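Side-chain contacts in putative uncharacterized protein (Chaetomium thermophilum, PDB 5T8V), which probably loads cohesin onto chromatin as a member of the SCC2/Nipped-B family, this chain being the C-terminal HEAT-repeat part of the loader: residues Lys817-Met822 against Met847-Ala852; Arg863-Tyr868 against Val885-Arg890; Arg890-Leu895 against Gln901-Val906. One frame throughout, in Å; residues are numbered along the deposited sequence.

In the fold
The three contacts follow one another along the HEAT-repeat solenoid, well away from the centre of the chain and with no ligand between them. Centre to centre, interactions 1 and 2 lie about 12 Å apart, 2 and 3 about 9 Å, and 1 and 3 about 17 Å. Helix 878-891 is the common element: it supplies Ile-887 and Tyr-888 to interaction 2, the chain then leads into Leu-892 of interaction 3, and the helix packs on that of Phe-849 through Met-847 CE, 3.8 Å from Val-886 CG2. Interactions 2 and 3 also touch directly, Tyr-888 OH lying 3.5 Å from Phe-902 CZ.

Interaction 1. Residues Lys817-Met822 against Met847-Ala852; sequences KLVGSM and MIFAKA
This is helix-to-helix packing within the alpha solenoid of the HEAT repeats: Phe-849 of helix 839-852 reaches across to Val-819 and Met-822 of helix 808-824. The two segments run in roughly opposite directions, and their backbones come closest at Val-819 and Phe-849, whose CA atoms are 7.8 Å apart. No hydrogen bond crosses the contact, and all three side chains are buried, so it is held by apolar packing. Val-819 presents one branch. With CG1 anti to the backbone N (chi1 173°), CG2 lies beside that N and comes to 3.5 Å from Phe-849 CD2, approaching the ring obliquely. Met-822 works from another part of the same ring. Its chain is extended beyond CG and crosses the phenylalanine at about a right angle, which puts the terminal methyl CE 3.8 Å from Phe-849 CE1. The sulfur follows as a Met-aromatic contact, SD lying 5.5 Å from the ring centroid and 32° off the ring normal, an oblique approach. An alanine in place of Phe-849 would probably open a gap between the two helices, leaving Val-819 CG2 and Met-822 CE without the ring that both lean on. Further helices close the surroundings: Met-780 of helix 773-786 touches Phe-849, while Val-777 of that helix touches Met-822. Met-822 also rests on Val-842, Val-845 and Leu-846, earlier turns of the helix that carries Phe-849. The contact joins helices 808-824 and 839-852, with helix 773-786 packed beside both. At the tip of the ring the approach is looser, Leu-818 CD1 standing 4.7 Å from Phe-849 CZ.

Interaction 2. Residues Arg863-Tyr868 against Val885-Arg890; sequences RLLRPY and VVIYRR
Leu-865 meets Ile-887 through its CD1 methyl, which is 4.0 Å from Ile-887 CG2 and 4.2 Å from Ile-887 CD1, the two side chains crossing at about a right angle. A chi2 of 177° sets this methyl anti to Leu-865 CA, at the far end of an extended side chain. Nearer the backbone, Leu-865 CB approaches the Tyr-888 ring obliquely, 4.4 Å from CE1. Tyr-888 reaches past it, so that its OH lies 3.7 Å from Arg-866 N without bonding to it. The hydroxyl is hydrogen-bonded instead to the carbonyl O of Leu-862, which gives this buried group a partner and probably limits where the ring can end. Arg-866 points its CB away from this contact, and its guanidinium NH1 forms a salt bridge with Glu-909 in helix 900-910. Helix 839-852 contributes Leu-843, touching Leu-865, and Leu-846, touching Ile-887. Short helical pieces around residues 859-870 are thereby packed against the longer helix 878-891, the side-by-side stacking of helices on which a HEAT-repeat solenoid is built.

Interaction 3. Residues Arg890-Leu895 against Gln901-Val906; sequences RVLPQL and QFLTDV
A turn between two helices of the solenoid brings Leu-892, in the 3-10 segment 892-894, against Phe-902 and Leu-903 of helix 900-910. A single methyl does the touching: Leu-892 CD1 lies 4.2 Å from Leu-903 CD1 and 4.3 Å from Phe-902 CE2, meeting the ring obliquely. No hydrogen bond spans the contact. The bond from Leu-895 N to Leu-892 O, 3.2 Å long, links residue i+3 back to residue i and belongs to the tighter winding that carries this leucine. Only five residues separate the two segments, and 901-906 turns back roughly against the direction of 890-895, a short connection between successive helices that is consistent with the alpha solenoid of HEAT repeats. Within the second helix, a CG anti to the backbone N (chi1 -180°) carries the Phe-902 ring toward Leu-892. Val-906 CG2 sits 3.7 Å above one face of that ring, offset toward the rim, while Leu-903 CD1 lies in plane at the edge. Phe-859 adds an edge-to-face ring contact. Ile-932 of helix 919-935 touches both Leu-892 and Leu-903. One turn apart on the same helix, Gln-901 NE2 donates to Asp-905 OD1 at 2.8 Å with an N-H...O angle of 143°, the acceptor lying in the amide plane but being met from 37° out of its carboxylate plane.

Interaction 1. Residues Lys817-Met822 against Met847-Ala852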
loop_
_atom_site.group_PDB
_atom_site.type_symbol
_atom_site.label_atom_id
_atom_site.label_comp_id
_atom_site.label_asym_id
_atom_site.label_seq_id
_atom_site.Cartn_x
_atom_site.Cartn_y
_atom_site.Cartn_z
ATOM N N LYS A 817 42.209 -0.565 -14.020
ATOM C CA LYS A 817 42.552 0.599 -13.214
ATOM C C LYS A 817 41.977 0.524 -11.805
ATOM O O LYS A 817 42.506 1.181 -10.902
ATOM C CB LYS A 817 42.082 1.880 -13.908
ATOM C CG LYS A 817 42.864 2.190 -15.180
ATOM C CD LYS A 817 42.813 3.668 -15.550
ATOM C CE LYS A 817 41.540 4.027 -16.300
ATOM N NZ LYS A 817 41.492 3.409 -17.656
ATOM N N LEU A 818 40.914 -0.256 -11.594
ATOM C CA LEU A 818 40.471 -0.540 -10.234
ATOM C C LEU A 818 41.528 -1.341 -9.485
ATOM O O LEU A 818 41.975 -0.943 -8.402
ATOM C CB LEU A 818 39.140 -1.295 -10.256
ATOM C CG LEU A 818 37.872 -0.453 -10.405
ATOM C CD1 LEU A 818 36.677 -1.348 -10.687
ATOM C CD2 LEU A 818 37.623 0.382 -9.156
ATOM N N VAL A 819 41.944 -2.475 -10.053
ATOM C CA VAL A 819 43.028 -3.263 -9.466
ATOM C C VAL A 819 44.255 -2.386 -9.253
ATOM O O VAL A 819 44.831 -2.339 -8.158
ATOM C CB VAL A 819 43.348 -4.474 -10.362
ATOM C CG1 VAL A 819 44.581 -5.223 -9.860
ATOM C CG2 VAL A 819 42.147 -5.412 -10.435
ATOM N N GLY A 820 44.669 -1.676 -10.303
ATOM C CA GLY A 820 45.812 -0.789 -10.189
ATOM C C GLY A 820 45.667 0.218 -9.068
ATOM O O GLY A 820 46.655 0.598 -8.437
ATOM N N SER A 821 44.438 0.666 -8.803
ATOM C CA SER A 821 44.205 1.534 -7.655
ATOM C C SER A 821 44.426 0.775 -6.353
ATOM O O SER A 821 45.179 1.223 -5.482
ATOM C CB SER A 821 42.791 2.110 -7.710
ATOM O OG SER A 821 42.561 2.993 -6.627
ATOM N N MET A 822 43.789 -0.392 -6.213
ATOM C CA MET A 822 43.952 -1.189 -5.000
ATOM C C MET A 822 45.426 -1.375 -4.664
ATOM O O MET A 822 45.826 -1.252 -3.501
ATOM C CB MET A 822 43.273 -2.549 -5.163
ATOM C CG MET A 822 41.879 -2.491 -5.753
ATOM S SD MET A 822 40.850 -3.890 -5.282
ATOM C CE MET A 822 39.431 -3.638 -6.344
ATOM N N MET A 847 42.116 -10.596 -4.220
ATOM C CA MET A 847 42.137 -12.049 -4.339
ATOM C C MET A 847 41.092 -12.531 -5.340
ATOM O O MET A 847 41.409 -13.217 -6.320
ATOM C CB MET A 847 41.895 -12.654 -2.955
ATOM C CG MET A 847 41.959 -14.161 -2.863
ATOM S SD MET A 847 41.589 -14.666 -1.171
ATOM C CE MET A 847 41.827 -16.435 -1.264
ATOM N N ILE A 848 39.828 -12.173 -5.103
ATOM C CA ILE A 848 38.747 -12.618 -5.976
ATOM C C ILE A 848 38.872 -12.004 -7.364
ATOM O O ILE A 848 38.446 -12.609 -8.355
ATOM C CB ILE A 848 37.383 -12.306 -5.333
ATOM C CG1 ILE A 848 37.272 -10.814 -4.992
ATOM C CG2 ILE A 848 37.187 -13.183 -4.099
ATOM C CD1 ILE A 848 36.039 -10.438 -4.200
ATOM N N PHE A 849 39.463 -10.811 -7.472
ATOM C CA PHE A 849 39.747 -10.260 -8.795
ATOM C C PHE A 849 40.722 -11.148 -9.557
ATOM O O PHE A 849 40.473 -11.517 -10.711
ATOM C CB PHE A 849 40.301 -8.843 -8.670
ATOM C CG PHE A 849 39.279 -7.778 -8.911
ATOM C CD1 PHE A 849 38.469 -7.335 -7.882
ATOM C CD2 PHE A 849 39.122 -7.225 -10.170
ATOM C CE1 PHE A 849 37.527 -6.360 -8.100
ATOM C CE2 PHE A 849 38.180 -6.245 -10.396
ATOM C CZ PHE A 849 37.380 -5.813 -9.360
ATOM N N ALA A 850 41.846 -11.495 -8.927
ATOM C CA ALA A 850 42.808 -12.381 -9.569
ATOM C C ALA A 850 42.169 -13.715 -9.930
ATOM O O ALA A 850 42.495 -14.310 -10.964
ATOM C CB ALA A 850 44.014 -12.591 -8.657
ATOM N N LYS A 851 41.253 -14.205 -9.091
ATOM C CA LYS A 851 40.529 -15.425 -9.435
ATOM C C LYS A 851 39.677 -15.222 -10.682
ATOM O O LYS A 851 39.588 -16.115 -11.533
ATOM C CB LYS A 851 39.663 -15.868 -8.254
ATOM C CG LYS A 851 38.502 -16.798 -8.610
ATOM C CD LYS A 851 38.965 -18.094 -9.268
ATOM C CE LYS A 851 37.774 -18.913 -9.746
ATOM N NZ LYS A 851 38.181 -20.087 -10.568
ATOM N N ALA A 852 39.049 -14.053 -10.814
ATOM C CA ALA A 852 38.134 -13.826 -11.928
ATOM C C ALA A 852 38.890 -13.658 -13.242
ATOM O O ALA A 852 38.562 -14.305 -14.244
ATOM C CB ALA A 852 37.265 -12.602 -11.650
#

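Interaction 2. Residues Arg863-Tyr868 against Val885-Arg890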
loop_
_atom_site.group_PDB
_atom_site.type_symbol
_atom_site.label_atom_id
_atom_site.label_comp_id
_atom_site.label_asym_id
_atom_site.label_seq_id
_atom_site.Cartn_x
_atom_site.Cartn_y
_atom_site.Cartn_z
ATOM N N ARG A 863 55.346 -7.280 -7.379
ATOM C CA ARG A 863 56.535 -6.958 -6.605
ATOM C C ARG A 863 56.199 -6.189 -5.335
ATOM O O ARG A 863 56.986 -6.216 -4.382
ATOM C CB ARG A 863 57.506 -6.151 -7.468
ATOM C CG ARG A 863 58.859 -5.884 -6.828
ATOM C CD ARG A 863 59.722 -5.012 -7.725
ATOM N NE ARG A 863 59.123 -3.698 -7.947
ATOM C CZ ARG A 863 59.594 -2.791 -8.798
ATOM N NH1 ARG A 863 60.676 -3.048 -9.521
ATOM N NH2 ARG A 863 58.979 -1.624 -8.928
ATOM N N LEU A 864 55.053 -5.504 -5.298
ATOM C CA LEU A 864 54.654 -4.801 -4.083
ATOM C C LEU A 864 54.196 -5.773 -3.006
ATOM O O LEU A 864 54.328 -5.481 -1.812
ATOM C CB LEU A 864 53.546 -3.796 -4.395
ATOM C CG LEU A 864 53.839 -2.808 -5.525
ATOM C CD1 LEU A 864 52.692 -1.824 -5.676
ATOM C CD2 LEU A 864 55.154 -2.070 -5.297
ATOM N N LEU A 865 53.651 -6.923 -3.404
ATOM C CA LEU A 865 53.322 -7.979 -2.457
ATOM C C LEU A 865 54.547 -8.766 -2.014
ATOM O O LEU A 865 54.443 -9.564 -1.077
ATOM C CB LEU A 865 52.300 -8.937 -3.075
ATOM C CG LEU A 865 51.011 -8.303 -3.605
ATOM C CD1 LEU A 865 50.129 -9.355 -4.255
ATOM C CD2 LEU A 865 50.255 -7.585 -2.496
ATOM N N ARG A 866 55.698 -8.553 -2.658
ATOM C CA ARG A 866 56.924 -9.291 -2.347
ATOM C C ARG A 866 57.208 -9.429 -0.855
ATOM O O ARG A 866 57.440 -10.558 -0.404
ATOM C CB ARG A 866 58.100 -8.595 -3.050
ATOM C CG ARG A 866 59.385 -9.398 -3.074
ATOM C CD ARG A 866 59.309 -10.521 -4.090
ATOM N NE ARG A 866 60.577 -11.237 -4.199
ATOM C CZ ARG A 866 60.985 -12.173 -3.348
ATOM N NH1 ARG A 866 60.225 -12.510 -2.312
ATOM N NH2 ARG A 866 62.155 -12.768 -3.529
ATOM N N PRO A 867 57.211 -8.364 -0.049
ATOM C CA PRO A 867 57.537 -8.538 1.377
ATOM C C PRO A 867 56.529 -9.383 2.135
ATOM O O PRO A 867 56.887 -9.967 3.165
ATOM C CB PRO A 867 57.576 -7.098 1.907
ATOM C CG PRO A 867 56.735 -6.320 0.959
ATOM C CD PRO A 867 56.932 -6.955 -0.380
ATOM N N TYR A 868 55.281 -9.469 1.666
ATOM C CA TYR A 868 54.309 -10.331 2.328
ATOM C C TYR A 868 54.709 -11.798 2.236
ATOM O O TYR A 868 54.395 -12.582 3.137
ATOM C CB TYR A 868 52.920 -10.129 1.723
ATOM C CG TYR A 868 52.257 -8.822 2.100
ATOM C CD1 TYR A 868 51.831 -8.588 3.400
ATOM C CD2 TYR A 868 52.042 -7.831 1.153
ATOM C CE1 TYR A 868 51.220 -7.399 3.751
ATOM C CE2 TYR A 868 51.430 -6.637 1.493
ATOM C CZ TYR A 868 51.020 -6.428 2.794
ATOM O OH TYR A 868 50.410 -5.242 3.138
ATOM N N VAL A 885 49.477 -15.483 -1.638
ATOM C CA VAL A 885 49.882 -16.719 -2.306
ATOM C C VAL A 885 48.862 -17.110 -3.367
ATOM O O VAL A 885 49.222 -17.690 -4.397
ATOM C CB VAL A 885 50.099 -17.862 -1.295
ATOM C CG1 VAL A 885 51.174 -17.484 -0.287
ATOM C CG2 VAL A 885 48.806 -18.212 -0.593
ATOM N N VAL A 886 47.581 -16.806 -3.144
ATOM C CA VAL A 886 46.574 -17.092 -4.161
ATOM C C VAL A 886 46.722 -16.136 -5.338
ATOM O O VAL A 886 46.516 -16.521 -6.497
ATOM C CB VAL A 886 45.164 -17.029 -3.548
ATOM C CG1 VAL A 886 44.093 -16.998 -4.637
ATOM C CG2 VAL A 886 44.943 -18.229 -2.639
ATOM N N ILE A 887 47.080 -14.881 -5.069
ATOM C CA ILE A 887 47.266 -13.923 -6.151
ATOM C C ILE A 887 48.451 -14.326 -7.019
ATOM O O ILE A 887 48.408 -14.191 -8.247
ATOM C CB ILE A 887 47.424 -12.500 -5.585
ATOM C CG1 ILE A 887 46.110 -12.045 -4.945
ATOM C CG2 ILE A 887 47.830 -11.517 -6.688
ATOM C CD1 ILE A 887 46.224 -10.782 -4.116
ATOM N N TYR A 888 49.528 -14.821 -6.404
ATOM C CA TYR A 888 50.635 -15.359 -7.191
ATOM C C TYR A 888 50.212 -16.617 -7.938
ATOM O O TYR A 888 50.569 -16.804 -9.108
ATOM C CB TYR A 888 51.832 -15.660 -6.286
ATOM C CG TYR A 888 52.723 -14.474 -5.970
ATOM C CD1 TYR A 888 52.335 -13.176 -6.281
ATOM C CD2 TYR A 888 53.962 -14.659 -5.370
ATOM C CE1 TYR A 888 53.152 -12.099 -5.997
ATOM C CE2 TYR A 888 54.786 -13.588 -5.083
ATOM C CZ TYR A 888 54.376 -12.312 -5.399
ATOM O OH TYR A 888 55.193 -11.242 -5.114
ATOM N N ARG A 889 49.448 -17.484 -7.276
ATOM C CA ARG A 889 48.990 -18.721 -7.898
ATOM C C ARG A 889 48.205 -18.439 -9.174
ATOM O O ARG A 889 48.421 -19.084 -10.207
ATOM C CB ARG A 889 48.140 -19.502 -6.894
ATOM C CG ARG A 889 47.469 -20.753 -7.430
ATOM C CD ARG A 889 46.667 -21.421 -6.325
ATOM N NE ARG A 889 45.969 -22.620 -6.775
ATOM C CZ ARG A 889 45.263 -23.416 -5.978
ATOM N NH1 ARG A 889 45.163 -23.145 -4.683
ATOM N NH2 ARG A 889 44.659 -24.488 -6.473
ATOM N N ARG A 890 47.290 -17.469 -9.122
ATOM C CA ARG A 890 46.425 -17.192 -10.264
ATOM C C ARG A 890 47.115 -16.309 -11.298
ATOM O O ARG A 890 46.961 -16.526 -12.505
ATOM C CB ARG A 890 45.131 -16.529 -9.786
ATOM C CG ARG A 890 44.255 -17.416 -8.913
ATOM C CD ARG A 890 43.514 -18.455 -9.739
ATOM N NE ARG A 890 42.532 -19.190 -8.941
ATOM C CZ ARG A 890 42.766 -20.340 -8.313
ATOM N NH1 ARG A 890 43.960 -20.918 -8.379
ATOM N NH2 ARG A 890 41.799 -20.920 -7.614
#

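Interaction 3. Residues Arg890-Leu895 against Gln901-Val906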
loop_
_atom_site.group_PDB
_atom_site.type_symbol
_atom_site.label_atom_id
_atom_site.label_comp_id
_atom_site.label_asym_id
_atom_site.label_seq_id
_atom_site.Cartn_x
_atom_site.Cartn_y
_atom_site.Cartn_z
ATOM N N ARG A 890 47.290 -17.469 -9.122
ATOM C CA ARG A 890 46.425 -17.192 -10.264
ATOM C C ARG A 890 47.115 -16.309 -11.298
ATOM O O ARG A 890 46.961 -16.526 -12.505
ATOM C CB ARG A 890 45.131 -16.529 -9.786
ATOM C CG ARG A 890 44.255 -17.416 -8.913
ATOM C CD ARG A 890 43.514 -18.455 -9.739
ATOM N NE ARG A 890 42.532 -19.190 -8.941
ATOM C CZ ARG A 890 42.766 -20.340 -8.313
ATOM N NH1 ARG A 890 43.960 -20.918 -8.379
ATOM N NH2 ARG A 890 41.799 -20.920 -7.614
ATOM N N VAL A 891 47.877 -15.316 -10.848
ATOM C CA VAL A 891 48.459 -14.336 -11.761
ATOM C C VAL A 891 49.708 -14.891 -12.428
ATOM O O VAL A 891 49.820 -14.919 -13.658
ATOM C CB VAL A 891 48.770 -13.024 -11.017
ATOM C CG1 VAL A 891 49.507 -12.043 -11.932
ATOM C CG2 VAL A 891 47.489 -12.396 -10.481
ATOM N N LEU A 892 50.669 -15.330 -11.621
ATOM C CA LEU A 892 52.011 -15.590 -12.130
ATOM C C LEU A 892 52.051 -16.496 -13.355
ATOM O O LEU A 892 52.856 -16.221 -14.261
ATOM C CB LEU A 892 52.868 -16.167 -10.994
ATOM C CG LEU A 892 54.385 -15.971 -11.067
ATOM C CD1 LEU A 892 54.788 -14.560 -11.486
ATOM C CD2 LEU A 892 54.970 -16.291 -9.712
ATOM N N PRO A 893 51.248 -17.560 -13.466
ATOM C CA PRO A 893 51.264 -18.350 -14.710
ATOM C C PRO A 893 50.768 -17.582 -15.927
ATOM O O PRO A 893 50.894 -18.092 -17.047
ATOM C CB PRO A 893 50.350 -19.543 -14.388
ATOM C CG PRO A 893 49.532 -19.108 -13.230
ATOM C CD PRO A 893 50.387 -18.178 -12.440
ATOM N N GLN A 894 50.212 -16.384 -15.747
ATOM C CA GLN A 894 49.753 -15.571 -16.865
ATOM C C GLN A 894 50.855 -14.703 -17.460
ATOM O O GLN A 894 50.757 -14.324 -18.633
ATOM C CB GLN A 894 48.584 -14.684 -16.420
ATOM C CG GLN A 894 48.084 -13.697 -17.474
ATOM C CD GLN A 894 48.531 -12.265 -17.211
ATOM O OE1 GLN A 894 49.086 -11.952 -16.157
ATOM N NE2 GLN A 894 48.282 -11.385 -18.174
ATOM N N LEU A 895 51.896 -14.387 -16.693
ATOM C CA LEU A 895 52.994 -13.590 -17.218
ATOM C C LEU A 895 53.645 -14.295 -18.405
ATOM O O LEU A 895 53.574 -15.517 -18.556
ATOM C CB LEU A 895 54.037 -13.328 -16.131
ATOM C CG LEU A 895 53.596 -12.547 -14.888
ATOM C CD1 LEU A 895 54.812 -12.167 -14.056
ATOM C CD2 LEU A 895 52.797 -11.307 -15.258
ATOM N N GLN A 901 64.717 -15.229 -12.126
ATOM C CA GLN A 901 65.248 -15.008 -10.785
ATOM C C GLN A 901 64.138 -14.701 -9.789
ATOM O O GLN A 901 64.220 -15.107 -8.623
ATOM C CB GLN A 901 66.276 -13.876 -10.806
ATOM C CG GLN A 901 67.072 -13.734 -9.515
ATOM C CD GLN A 901 67.924 -14.954 -9.211
ATOM O OE1 GLN A 901 68.672 -15.431 -10.066
ATOM N NE2 GLN A 901 67.811 -15.468 -7.991
ATOM N N PHE A 902 63.092 -13.997 -10.224
ATOM C CA PHE A 902 61.959 -13.729 -9.343
ATOM C C PHE A 902 61.318 -15.029 -8.875
ATOM O O PHE A 902 61.148 -15.255 -7.672
ATOM C CB PHE A 902 60.938 -12.850 -10.062
ATOM C CG PHE A 902 59.732 -12.514 -9.231
ATOM C CD1 PHE A 902 59.757 -11.447 -8.350
ATOM C CD2 PHE A 902 58.571 -13.262 -9.337
ATOM C CE1 PHE A 902 58.649 -11.135 -7.586
ATOM C CE2 PHE A 902 57.461 -12.955 -8.577
ATOM C CZ PHE A 902 57.499 -11.891 -7.700
ATOM N N LEU A 903 60.955 -15.900 -9.819
ATOM C CA LEU A 903 60.377 -17.192 -9.463
ATOM C C LEU A 903 61.286 -17.957 -8.507
ATOM O O LEU A 903 60.849 -18.416 -7.445
ATOM C CB LEU A 903 60.119 -18.012 -10.729
ATOM C CG LEU A 903 58.829 -17.719 -11.502
ATOM C CD1 LEU A 903 58.674 -16.241 -11.810
ATOM C CD2 LEU A 903 58.802 -18.529 -12.786
ATOM N N THR A 904 62.563 -18.101 -8.873
ATOM C CA THR A 904 63.503 -18.844 -8.039
ATOM C C THR A 904 63.519 -18.303 -6.612
ATOM O O THR A 904 63.355 -19.056 -5.642
ATOM C CB THR A 904 64.902 -18.783 -8.658
ATOM O OG1 THR A 904 64.871 -19.357 -9.971
ATOM C CG2 THR A 904 65.913 -19.539 -7.806
ATOM N N ASP A 905 63.715 -16.990 -6.467
ATOM C CA ASP A 905 63.756 -16.386 -5.140
ATOM C C ASP A 905 62.464 -16.651 -4.378
ATOM O O ASP A 905 62.490 -17.044 -3.206
ATOM C CB ASP A 905 64.009 -14.883 -5.255
ATOM C CG ASP A 905 65.376 -14.563 -5.823
ATOM O OD1 ASP A 905 66.319 -15.353 -5.596
ATOM O OD2 ASP A 905 65.510 -13.520 -6.497
ATOM N N VAL A 906 61.319 -16.438 -5.030
ATOM C CA VAL A 906 60.035 -16.655 -4.368
ATOM C C VAL A 906 59.950 -18.076 -3.830
ATOM O O VAL A 906 59.548 -18.300 -2.683
ATOM C CB VAL A 906 58.874 -16.341 -5.328
ATOM C CG1 VAL A 906 57.541 -16.819 -4.751
ATOM C CG2 VAL A 906 58.813 -14.846 -5.605
#